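Local coordinates for coiled-coil quantitatively-enriched protein 1 (Schizosaccharomyces pombe, PDB 7CUJ) that links telomeres to the meiotic centrosome component pcp1 and serves telomere length regulation as a full-length adaptor, of which this chain is an alpha/beta domain, at residues Lys103-Phe106 and Leu107-Leu110; Ser277-Glu280 and Lys281-Ile285. All coordinates share one frame; numbering follows the deposited sequence.

Contact 1. Residues Lys103-Phe106 and Leu107-Leu110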
loop_
_atom_site.group_PDB
_atom_site.type_symbol
_atom_site.label_atom_id
_atom_site.label_comp_id
_atom_site.label_asym_id
_atom_site.label_seq_id
_atom_site.Cartn_x
_atom_site.Cartn_y
_atom_site.Cartn_z
ATOM N N LYS A 103 19.066 -11.895 22.471
ATOM C CA LYS A 103 19.446 -10.915 23.476
ATOM C C LYS A 103 19.260 -11.501 24.874
ATOM O O LYS A 103 20.151 -11.396 25.714
ATOM C CB LYS A 103 18.662 -9.616 23.277
ATOM C CG LYS A 103 19.103 -8.790 22.080
ATOM C CD LYS A 103 18.372 -7.480 21.944
ATOM C CE LYS A 103 18.918 -6.643 20.807
ATOM N NZ LYS A 103 18.142 -5.393 20.634
ATOM N N PHE A 104 18.093 -12.115 25.108
ATOM C CA PHE A 104 17.802 -12.797 26.357
ATOM C C PHE A 104 18.829 -13.903 26.597
ATOM O O PHE A 104 19.382 -14.005 27.693
ATOM C CB PHE A 104 16.371 -13.344 26.354
ATOM C CG PHE A 104 15.321 -12.396 26.875
ATOM C CD1 PHE A 104 15.133 -11.149 26.296
ATOM C CD2 PHE A 104 14.501 -12.759 27.936
ATOM C CE1 PHE A 104 14.163 -10.281 26.776
ATOM C CE2 PHE A 104 13.528 -11.892 28.413
ATOM C CZ PHE A 104 13.359 -10.654 27.832
ATOM N N LEU A 105 19.081 -14.713 25.559
ATOM C CA LEU A 105 20.006 -15.832 25.646
ATOM C C LEU A 105 21.414 -15.321 25.941
ATOM O O LEU A 105 22.129 -15.915 26.747
ATOM C CB LEU A 105 19.969 -16.644 24.345
ATOM C CG LEU A 105 20.934 -17.830 24.273
ATOM C CD1 LEU A 105 20.667 -18.836 25.384
ATOM C CD2 LEU A 105 20.856 -18.510 22.915
ATOM N N PHE A 106 21.797 -14.216 25.284
ATOM C CA PHE A 106 23.098 -13.606 25.508
ATOM C C PHE A 106 23.266 -13.264 26.988
ATOM O O PHE A 106 24.279 -13.613 27.589
ATOM C CB PHE A 106 23.303 -12.370 24.627
ATOM C CG PHE A 106 24.528 -11.566 24.978
ATOM C CD1 PHE A 106 25.779 -11.929 24.495
ATOM C CD2 PHE A 106 24.439 -10.464 25.817
ATOM C CE1 PHE A 106 26.910 -11.199 24.832
ATOM C CE2 PHE A 106 25.571 -9.736 26.156
ATOM C CZ PHE A 106 26.805 -10.106 25.664
ATOM N N LEU A 107 22.261 -12.586 27.556
ATOM C CA LEU A 107 22.325 -12.102 28.926
ATOM C C LEU A 107 22.404 -13.274 29.902
ATOM O O LEU A 107 23.101 -13.190 30.910
ATOM C CB LEU A 107 21.112 -11.208 29.204
ATOM C CG LEU A 107 21.157 -9.820 28.561
ATOM C CD1 LEU A 107 19.814 -9.121 28.691
ATOM C CD2 LEU A 107 22.261 -8.965 29.164
ATOM N N GLN A 108 21.700 -14.366 29.580
ATOM C CA GLN A 108 21.699 -15.569 30.398
ATOM C C GLN A 108 23.100 -16.174 30.423
ATOM O O GLN A 108 23.636 -16.452 31.493
ATOM C CB GLN A 108 20.698 -16.586 29.845
ATOM C CG GLN A 108 20.488 -17.798 30.744
ATOM C CD GLN A 108 20.076 -19.017 29.956
ATOM O OE1 GLN A 108 20.882 -19.642 29.270
ATOM N NE2 GLN A 108 18.806 -19.371 30.055
ATOM N N GLU A 109 23.677 -16.365 29.230
ATOM C CA GLU A 109 24.933 -17.079 29.061
ATOM C C GLU A 109 26.103 -16.226 29.545
ATOM O O GLU A 109 27.155 -16.766 29.880
ATOM C CB GLU A 109 25.132 -17.507 27.605
ATOM C CG GLU A 109 24.127 -18.540 27.120
ATOM C CD GLU A 109 24.222 -19.929 27.734
ATOM O OE1 GLU A 109 25.299 -20.282 28.264
ATOM O OE2 GLU A 109 23.213 -20.662 27.669
ATOM N N LEU A 110 25.911 -14.900 29.577
ATOM C CA LEU A 110 26.945 -13.994 30.054
ATOM C C LEU A 110 27.195 -14.240 31.540
ATOM O O LEU A 110 28.333 -14.463 31.941
ATOM C CB LEU A 110 26.539 -12.540 29.789
ATOM C CG LEU A 110 27.569 -11.482 30.190
ATOM C CD1 LEU A 110 28.800 -11.541 29.296
ATOM C CD2 LEU A 110 26.958 -10.089 30.164
#
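Leu105 and Glu109 run side by side on one flank of the helix, one turn apart and pointing the same way. The leucine CG stands opposite its own backbone N (chi1 178°), which carries the branch forward along the helix and sets CD1 3.9 Å from Glu109 CG. Glu109 folds to meet it: chi1 (-66°) brings CG to 3.3 Å from Leu105 O, and a bend at chi2 then folds the carboxylate so that OE2 lies 3.9 Å from Leu105 CD1, and the methyl touches both the aliphatic and the charged part of the glutamate. In the backbone, Glu109 N donates to Leu105 O at 3.0 Å, one of four successive i to i-4 bonds. This is the middle of helix 102-112, which precedes strand 121-126 of the parallel sheet in an alpha/beta domain. On another flank Phe106 also swings forward (chi1 170°), and its ring meets Leu110 obliquely, with CE2 4.3 Å from CD2. Leu107 CD2 comes equally near at Phe106 CD2, so two leucines touch the same ring. Leu211 of strand 208-213 packs on Phe106 too, while Phe104 turns to His66 and Trp138, its ring meeting that of His66 edge-to-face.

Contact 2. Residues Ser277-Glu280 and Lys281-Ile285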
loop_
_atom_site.group_PDB
_atom_site.type_symbol
_atom_site.label_atom_id
_atom_site.label_comp_id
_atom_site.label_asym_id
_atom_site.label_seq_id
_atom_site.Cartn_x
_atom_site.Cartn_y
_atom_site.Cartn_z
ATOM N N SER A 277 22.310 -23.114 15.244
ATOM C CA SER A 277 23.489 -22.320 14.936
ATOM C C SER A 277 23.466 -20.977 15.667
ATOM O O SER A 277 24.516 -20.488 16.078
ATOM C CB SER A 277 23.667 -22.148 13.446
ATOM O OG SER A 277 22.468 -21.696 12.837
ATOM N N ILE A 278 22.267 -20.395 15.826
ATOM C CA ILE A 278 22.089 -19.137 16.538
ATOM C C ILE A 278 22.550 -19.305 17.985
ATOM O O ILE A 278 23.279 -18.462 18.503
ATOM C CB ILE A 278 20.632 -18.634 16.441
ATOM C CG1 ILE A 278 20.311 -18.094 15.045
ATOM C CG2 ILE A 278 20.336 -17.600 17.520
ATOM C CD1 ILE A 278 18.837 -17.871 14.783
ATOM N N THR A 279 22.126 -20.408 18.615
ATOM C CA THR A 279 22.438 -20.700 20.006
ATOM C C THR A 279 23.949 -20.826 20.196
ATOM O O THR A 279 24.492 -20.285 21.156
ATOM C CB THR A 279 21.699 -21.954 20.493
ATOM O OG1 THR A 279 20.349 -21.889 20.028
ATOM C CG2 THR A 279 21.719 -22.107 21.999
ATOM N N GLU A 280 24.607 -21.543 19.274
ATOM C CA GLU A 280 26.047 -21.753 19.305
ATOM C C GLU A 280 26.768 -20.409 19.271
ATOM O O GLU A 280 27.629 -20.147 20.109
ATOM C CB GLU A 280 26.501 -22.594 18.109
ATOM C CG GLU A 280 26.351 -24.090 18.308
ATOM C CD GLU A 280 26.693 -24.903 17.071
ATOM O OE1 GLU A 280 27.631 -25.719 17.142
ATOM O OE2 GLU A 280 26.015 -24.720 16.037
ATOM N N LYS A 281 26.402 -19.572 18.291
ATOM C CA LYS A 281 27.034 -18.281 18.065
ATOM C C LYS A 281 26.840 -17.386 19.286
ATOM O O LYS A 281 27.779 -16.712 19.707
ATOM C CB LYS A 281 26.463 -17.610 16.810
ATOM C CG LYS A 281 26.868 -18.239 15.484
ATOM C CD LYS A 281 25.968 -17.827 14.335
ATOM C CE LYS A 281 26.224 -18.608 13.063
ATOM N NZ LYS A 281 25.194 -18.332 12.033
ATOM N N THR A 282 25.623 -17.402 19.848
ATOM C CA THR A 282 25.247 -16.541 20.960
ATOM C C THR A 282 26.082 -16.879 22.194
ATOM O O THR A 282 26.539 -15.979 22.895
ATOM C CB THR A 282 23.739 -16.602 21.238
ATOM O OG1 THR A 282 23.044 -16.345 20.016
ATOM C CG2 THR A 282 23.289 -15.615 22.293
ATOM N N ARG A 283 26.278 -18.180 22.438
ATOM C CA ARG A 283 27.041 -18.651 23.583
ATOM C C ARG A 283 28.512 -18.276 23.424
ATOM O O ARG A 283 29.136 -17.826 24.381
ATOM C CB ARG A 283 26.859 -20.160 23.769
ATOM C CG ARG A 283 25.524 -20.527 24.398
ATOM C CD ARG A 283 25.177 -21.997 24.316
ATOM N NE ARG A 283 23.847 -22.206 24.873
ATOM C CZ ARG A 283 23.297 -23.390 25.118
ATOM N NH1 ARG A 283 23.962 -24.503 24.861
ATOM N NH2 ARG A 283 22.080 -23.454 25.628
ATOM N N ASP A 284 29.043 -18.454 22.209
ATOM C CA ASP A 284 30.438 -18.166 21.911
ATOM C C ASP A 284 30.713 -16.672 22.069
ATOM O O ASP A 284 31.776 -16.290 22.556
ATOM C CB ASP A 284 30.850 -18.715 20.542
ATOM C CG ASP A 284 31.096 -20.217 20.536
ATOM O OD1 ASP A 284 30.513 -20.916 21.394
ATOM O OD2 ASP A 284 31.875 -20.679 19.676
ATOM N N ILE A 285 29.745 -15.838 21.665
ATOM C CA ILE A 285 29.860 -14.400 21.850
ATOM C C ILE A 285 29.812 -14.085 23.345
ATOM O O ILE A 285 30.573 -13.247 23.821
ATOM C CB ILE A 285 28.797 -13.627 21.040
ATOM C CG1 ILE A 285 29.078 -13.692 19.536
ATOM C CG2 ILE A 285 28.692 -12.186 21.516
ATOM C CD1 ILE A 285 27.881 -13.371 18.667
#
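With chi1 at -52°, Thr282 turns OG1 back beside its own N and opposite its carbonyl carbon, which directs the hydroxyl at the carbonyl of Ile278, one turn earlier. In helix 275-294 this is the familiar i to i-4 threonine-to-carbonyl bond, made on the face that packs against helix 102-112. Ile278 O is gripped twice: OG1 donates over 2.6 Å and Thr282 N over 2.9 Å. The hydroxyl sits 41° out of the carbonyl plane, whereas the amide donor is tilted only 19°. The hydroxyl bond helps hold the threonine's rotation, with its CG2 methyl toward Leu105 of the neighbouring helix. An alanine here would probably leave Ile278 O with its amide donor but without the hydroxyl, and open a gap beside Leu105 where the methyl had packed. Thr279 repeats the motif with His275 O, which aims its own CG2 toward Arg283. That arginine runs extended from CG to NE alongside the threonine, and the methyl lies over one face of the guanidinium, 3.5 Å above its plane and offset toward the rim, with NE 3.6 Å from CG2. The contact is apolar on a flat cationic group, with no polar bond between the two side chains. Lys281 also stretches back along the helix, and its CG passes 3.3 Å from Ser277 O.

How the contacts relate
From the N terminus, the chain forms contact 1 within helix 102-112, then builds much of the parallel sheet before reaching contact 2 in helix 275-294. Each joins neighbouring turns of its own helix and closes no long loop; the two follow in series, neither nesting nor crossing. Their centres nevertheless lie about 10 Å apart, because the late helix packs on the early one. Thr282 CG2 approaches Phe106 N at 3.6 Å and Leu105 CG at 3.8 Å, and Leu105 CD2 meets Thr279 CG2. Glu109 OE2 and Arg283 NE add a long, weak ion pair at 3.3 Å.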